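Local coordinates for protein putative aspartyl-tRNA synthetase (Leishmania major, PDB 6OD8) that probably catalyses the ATP-dependent attachment of L-aspartate to tRNA(Asp), releasing AMP and diphosphate, as a class II aminoacyl-tRNA synthetase, at residues Met399-Cys407 / Tyr441-Pro452. Numbering follows the deposited sequence.
Sequences MLRINYMHC and YGTDFFISDRFP. With EDO (1,2-ethanediol), chain E; EDO (1,2-ethanediol), chain K.
The ring of Tyr404 is packed between two residues of the chain that follows strand 445-449. Pro452 lies over the middle of one face, its CD 3.5 Å from the ring centroid, while the tyrosine turns its edge to the face of Phe451 in a T-shaped stack with planes 59° apart. With CG anti to the backbone N (chi1 -172°), the ring reaches this site from the first turn of helix 404-412, and its hydroxyl bonds to Asp423 O. Behind it the two strands run parallel. Ile447 N donates to Leu400 O and Ile447 O accepts from Ile402 N; Ile402 O then takes Asp449 N, and Tyr404 N closes the ladder on Asp449 O at 2.6 Å.

On one face of the sheet, Leu400 CD2 lies over the face of the Tyr441 ring, 3.6 Å from Tyr441 CG, and CD1 of Ile402 reaches CE2 of the same ring. Val437 and Leu433 of helix 427-441 cover this side, where Ser448 OG is buried, 3.3 Å from Cys407 SG. On the other face, Arg401 lies alongside Ile447, CG to CG1 3.5 Å, and its extended chain carries the guanidinium to Glu332 and Asp329 of helix 325-342.

The end around Asn403 is looser and wetter. Its OD1 caps the helix by accepting from Met405 N, while its ND2 is linked to Asp449 OD2 by one water and to Arg450 O by another; Asp449 OD1 and OD2 also bond to the hydroxyls of Tyr324 and Tyr325. The helical link between these neighbouring parallel strands makes a beta-alpha-beta crossover, here within the mixed, largely antiparallel sheet of the class II synthetase domain.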
loop_
_atom_site.group_PDB
_atom_site.type_symbol
_atom_site.label_atom_id
_atom_site.label_comp_id
_atom_site.label_asym_id
_atom_site.label_seq_id
_atom_site.Cartn_x
_atom_site.Cartn_y
_atom_site.Cartn_z
ATOM N N MET A 399 11.212 23.198 10.279
ATOM C CA MET A 399 11.490 22.837 8.894
ATOM C C MET A 399 11.463 24.073 8.001
ATOM O O MET A 399 10.466 24.808 7.966
ATOM C CB MET A 399 10.508 21.760 8.429
ATOM C CG MET A 399 10.845 20.434 9.121
ATOM S SD MET A 399 9.577 19.145 8.938
ATOM C CE MET A 399 9.923 18.623 7.308
ATOM N N LEU A 400 12.561 24.270 7.264
ATOM C CA LEU A 400 12.849 25.528 6.571
ATOM C C LEU A 400 12.012 25.721 5.303
ATOM O O LEU A 400 11.916 24.825 4.462
ATOM C CB LEU A 400 14.334 25.575 6.213
ATOM C CG LEU A 400 14.855 26.849 5.572
ATOM C CD1 LEU A 400 14.862 27.886 6.672
ATOM C CD2 LEU A 400 16.264 26.594 5.044
ATOM N N ARG A 401 11.445 26.920 5.157
ATOM C CA ARG A 401 10.708 27.355 3.975
ATOM C C ARG A 401 11.375 28.625 3.476
ATOM O O ARG A 401 11.641 29.519 4.278
ATOM C CB ARG A 401 9.240 27.660 4.303
ATOM C CG ARG A 401 8.470 26.538 4.957
ATOM C CD ARG A 401 7.022 26.949 5.199
ATOM N NE ARG A 401 6.260 25.892 5.871
ATOM C CZ ARG A 401 4.970 25.987 6.178
ATOM N NH1 ARG A 401 4.293 27.089 5.863
ATOM N NH2 ARG A 401 4.359 24.982 6.805
ATOM N N ILE A 402 11.675 28.693 2.174
ATOM C CA ILE A 402 12.215 29.897 1.544
ATOM C C ILE A 402 11.359 30.176 0.320
ATOM O O ILE A 402 11.109 29.274 -0.487
ATOM C CB ILE A 402 13.702 29.758 1.146
ATOM C CG1 ILE A 402 14.556 29.359 2.354
ATOM C CG2 ILE A 402 14.246 31.085 0.557
ATOM C CD1 ILE A 402 16.022 29.131 2.012
ATOM N N ASN A 403 10.885 31.409 0.209
ATOM C CA ASN A 403 10.181 31.830 -0.993
ATOM C C ASN A 403 11.075 31.652 -2.219
ATOM O O ASN A 403 12.287 31.899 -2.169
ATOM C CB ASN A 403 9.759 33.293 -0.841
ATOM C CG ASN A 403 9.212 33.860 -2.109
ATOM O OD1 ASN A 403 9.942 34.440 -2.911
ATOM N ND2 ASN A 403 7.922 33.691 -2.315
ATOM N N TYR A 404 10.462 31.227 -3.327
ATOM C CA TYR A 404 11.183 30.991 -4.571
ATOM C C TYR A 404 12.026 32.200 -4.991
ATOM O O TYR A 404 13.172 32.044 -5.441
ATOM C CB TYR A 404 10.180 30.630 -5.674
ATOM C CG TYR A 404 10.819 30.179 -6.964
ATOM C CD1 TYR A 404 11.052 28.835 -7.199
ATOM C CD2 TYR A 404 11.176 31.100 -7.959
ATOM C CE1 TYR A 404 11.635 28.406 -8.375
ATOM C CE2 TYR A 404 11.760 30.679 -9.147
ATOM C CZ TYR A 404 11.989 29.332 -9.346
ATOM O OH TYR A 404 12.571 28.885 -10.513
ATOM N N MET A 405 11.486 33.414 -4.855
ATOM C CA MET A 405 12.258 34.578 -5.296
ATOM C C MET A 405 13.473 34.799 -4.414
ATOM O O MET A 405 14.512 35.244 -4.906
ATOM C CB MET A 405 11.378 35.830 -5.337
ATOM C CG MET A 405 10.308 35.754 -6.421
ATOM S SD MET A 405 9.401 37.319 -6.575
ATOM C CE MET A 405 8.222 37.122 -5.236
ATOM N N HIS A 406 13.381 34.463 -3.121
ATOM C CA HIS A 406 14.572 34.537 -2.283
ATOM C C HIS A 406 15.532 33.390 -2.564
ATOM O O HIS A 406 16.741 33.548 -2.370
ATOM C CB HIS A 406 14.168 34.594 -0.810
ATOM C CG HIS A 406 13.446 35.858 -0.449
ATOM N ND1 HIS A 406 14.089 37.069 -0.301
ATOM C CD2 HIS A 406 12.129 36.104 -0.241
ATOM C CE1 HIS A 406 13.203 38.003 -0.001
ATOM N NE2 HIS A 406 12.005 37.449 0.021
ATOM N N CYS A 407 15.025 32.232 -3.003
ATOM C CA CYS A 407 15.918 31.179 -3.477
ATOM C C CYS A 407 16.733 31.646 -4.674
ATOM O O CYS A 407 17.913 31.304 -4.794
ATOM C CB CYS A 407 15.135 29.925 -3.863
ATOM S SG CYS A 407 14.375 29.029 -2.486
ATOM N N TYR A 441 21.946 27.565 6.617
ATOM C CA TYR A 441 20.927 27.176 7.587
ATOM C C TYR A 441 21.224 25.868 8.299
ATOM O O TYR A 441 20.581 25.590 9.316
ATOM C CB TYR A 441 19.545 27.050 6.910
ATOM C CG TYR A 441 19.100 28.380 6.300
ATOM C CD1 TYR A 441 18.545 29.383 7.094
ATOM C CD2 TYR A 441 19.267 28.638 4.943
ATOM C CE1 TYR A 441 18.166 30.612 6.547
ATOM C CE2 TYR A 441 18.874 29.846 4.386
ATOM C CZ TYR A 441 18.322 30.835 5.193
ATOM O OH TYR A 441 17.951 32.067 4.663
ATOM N N GLY A 442 22.130 25.045 7.765
ATOM C CA GLY A 442 22.537 23.820 8.443
ATOM C C GLY A 442 21.643 22.627 8.237
ATOM O O GLY A 442 21.747 21.654 8.995
ATOM N N THR A 443 20.780 22.646 7.219
ATOM C CA THR A 443 19.794 21.598 7.035
ATOM C C THR A 443 19.900 21.004 5.636
ATOM O O THR A 443 20.252 21.693 4.673
ATOM C CB THR A 443 18.360 22.099 7.282
ATOM O OG1 THR A 443 17.450 20.999 7.144
ATOM C CG2 THR A 443 17.991 23.202 6.302
ATOM N N ASP A 444 19.621 19.701 5.557
ATOM C CA ASP A 444 19.571 18.929 4.320
ATOM C C ASP A 444 18.175 18.871 3.714
ATOM O O ASP A 444 18.003 18.227 2.672
ATOM C CB ASP A 444 20.030 17.470 4.559
ATOM C CG ASP A 444 21.449 17.365 5.088
ATOM O OD1 ASP A 444 22.360 18.026 4.548
ATOM O OD2 ASP A 444 21.650 16.595 6.049
ATOM N N PHE A 445 17.183 19.527 4.335
ATOM C CA PHE A 445 15.782 19.452 3.936
ATOM C C PHE A 445 15.175 20.847 3.938
ATOM O O PHE A 445 15.298 21.563 4.932
ATOM C CB PHE A 445 14.991 18.564 4.899
ATOM C CG PHE A 445 13.564 18.314 4.461
ATOM C CD1 PHE A 445 13.251 17.203 3.695
ATOM C CD2 PHE A 445 12.551 19.200 4.785
ATOM C CE1 PHE A 445 11.947 16.961 3.278
ATOM C CE2 PHE A 445 11.251 18.963 4.362
ATOM C CZ PHE A 445 10.951 17.850 3.609
ATOM N N PHE A 446 14.485 21.222 2.863
ATOM C CA PHE A 446 13.853 22.538 2.853
ATOM C C PHE A 446 12.800 22.576 1.755
ATOM O O PHE A 446 12.786 21.743 0.841
ATOM C CB PHE A 446 14.877 23.670 2.692
ATOM C CG PHE A 446 15.379 23.861 1.278
ATOM C CD1 PHE A 446 14.795 24.799 0.449
ATOM C CD2 PHE A 446 16.434 23.095 0.784
ATOM C CE1 PHE A 446 15.255 24.995 -0.861
ATOM C CE2 PHE A 446 16.871 23.254 -0.524
ATOM C CZ PHE A 446 16.292 24.209 -1.337
ATOM N N ILE A 447 11.882 23.525 1.870
ATOM C CA ILE A 447 10.909 23.713 0.804
ATOM C C ILE A 447 11.128 25.085 0.179
ATOM O O ILE A 447 11.506 26.031 0.869
ATOM C CB ILE A 447 9.457 23.522 1.297
ATOM C CG1 ILE A 447 8.936 24.765 1.996
ATOM C CG2 ILE A 447 9.379 22.337 2.244
ATOM C CD1 ILE A 447 8.125 25.697 1.100
ATOM N N SER A 448 10.922 25.164 -1.141
ATOM C CA SER A 448 10.928 26.400 -1.908
ATOM C C SER A 448 9.488 26.697 -2.284
ATOM O O SER A 448 8.837 25.869 -2.924
ATOM C CB SER A 448 11.786 26.286 -3.173
ATOM O OG SER A 448 11.783 27.525 -3.908
ATOM N N ASP A 449 9.021 27.891 -1.917
ATOM C CA ASP A 449 7.615 28.265 -1.926
ATOM C C ASP A 449 7.299 29.214 -3.083
ATOM O O ASP A 449 8.034 30.177 -3.318
ATOM C CB ASP A 449 7.279 28.925 -0.584
ATOM C CG ASP A 449 5.827 29.195 -0.428
ATOM O OD1 ASP A 449 5.034 28.368 -0.926
ATOM O OD2 ASP A 449 5.474 30.229 0.192
ATOM N N ARG A 450 6.194 28.939 -3.790
ATOM C CA ARG A 450 5.605 29.794 -4.824
ATOM C C ARG A 450 6.365 29.714 -6.142
ATOM O O ARG A 450 7.034 30.678 -6.545
ATOM C CB ARG A 450 5.525 31.254 -4.368
ATOM C CG ARG A 450 4.238 31.655 -3.708
ATOM C CD ARG A 450 4.121 33.179 -3.642
ATOM N NE ARG A 450 2.793 33.591 -3.194
ATOM C CZ ARG A 450 2.186 34.710 -3.575
ATOM N NH1 ARG A 450 2.791 35.536 -4.420
ATOM N NH2 ARG A 450 0.972 34.998 -3.117
ATOM N N PHE A 451 6.219 28.600 -6.847
ATOM C CA PHE A 451 6.980 28.392 -8.072
ATOM C C PHE A 451 6.401 29.200 -9.228
ATOM O O PHE A 451 5.206 29.512 -9.232
ATOM C CB PHE A 451 6.994 26.913 -8.446
ATOM C CG PHE A 451 8.215 26.199 -7.971
ATOM C CD1 PHE A 451 9.113 25.652 -8.870
ATOM C CD2 PHE A 451 8.475 26.106 -6.618
ATOM C CE1 PHE A 451 10.264 24.986 -8.426
ATOM C CE2 PHE A 451 9.603 25.461 -6.168
ATOM C CZ PHE A 451 10.507 24.903 -7.073
ATOM N N PRO A 452 7.227 29.528 -10.224
ATOM C CA PRO A 452 6.710 30.244 -11.394
ATOM C C PRO A 452 5.695 29.400 -12.161
ATOM O O PRO A 452 5.821 28.172 -12.262
ATOM C CB PRO A 452 7.968 30.518 -12.232
ATOM C CG PRO A 452 9.114 30.330 -11.290
ATOM C CD PRO A 452 8.677 29.274 -10.335
HETATM C C1 EDO E . 8.037 31.201 2.358
HETATM O O1 EDO E . 7.138 30.261 2.950
HETATM C C2 EDO E . 9.224 31.441 3.289
HETATM O O2 EDO E . 8.943 32.503 4.207
HETATM C C1 EDO K . 22.794 19.677 0.130
HETATM O O1 EDO K . 24.207 19.641 -0.080
HETATM C C2 EDO K . 22.471 19.391 1.581
HETATM O O2 EDO K . 22.605 17.992 1.854
HETATM O O HOH W 1 14.743 22.113 7.565
HETATM O O HOH W 2 7.572 33.465 -5.538
HETATM O O HOH W 3 6.311 32.709 -0.178
#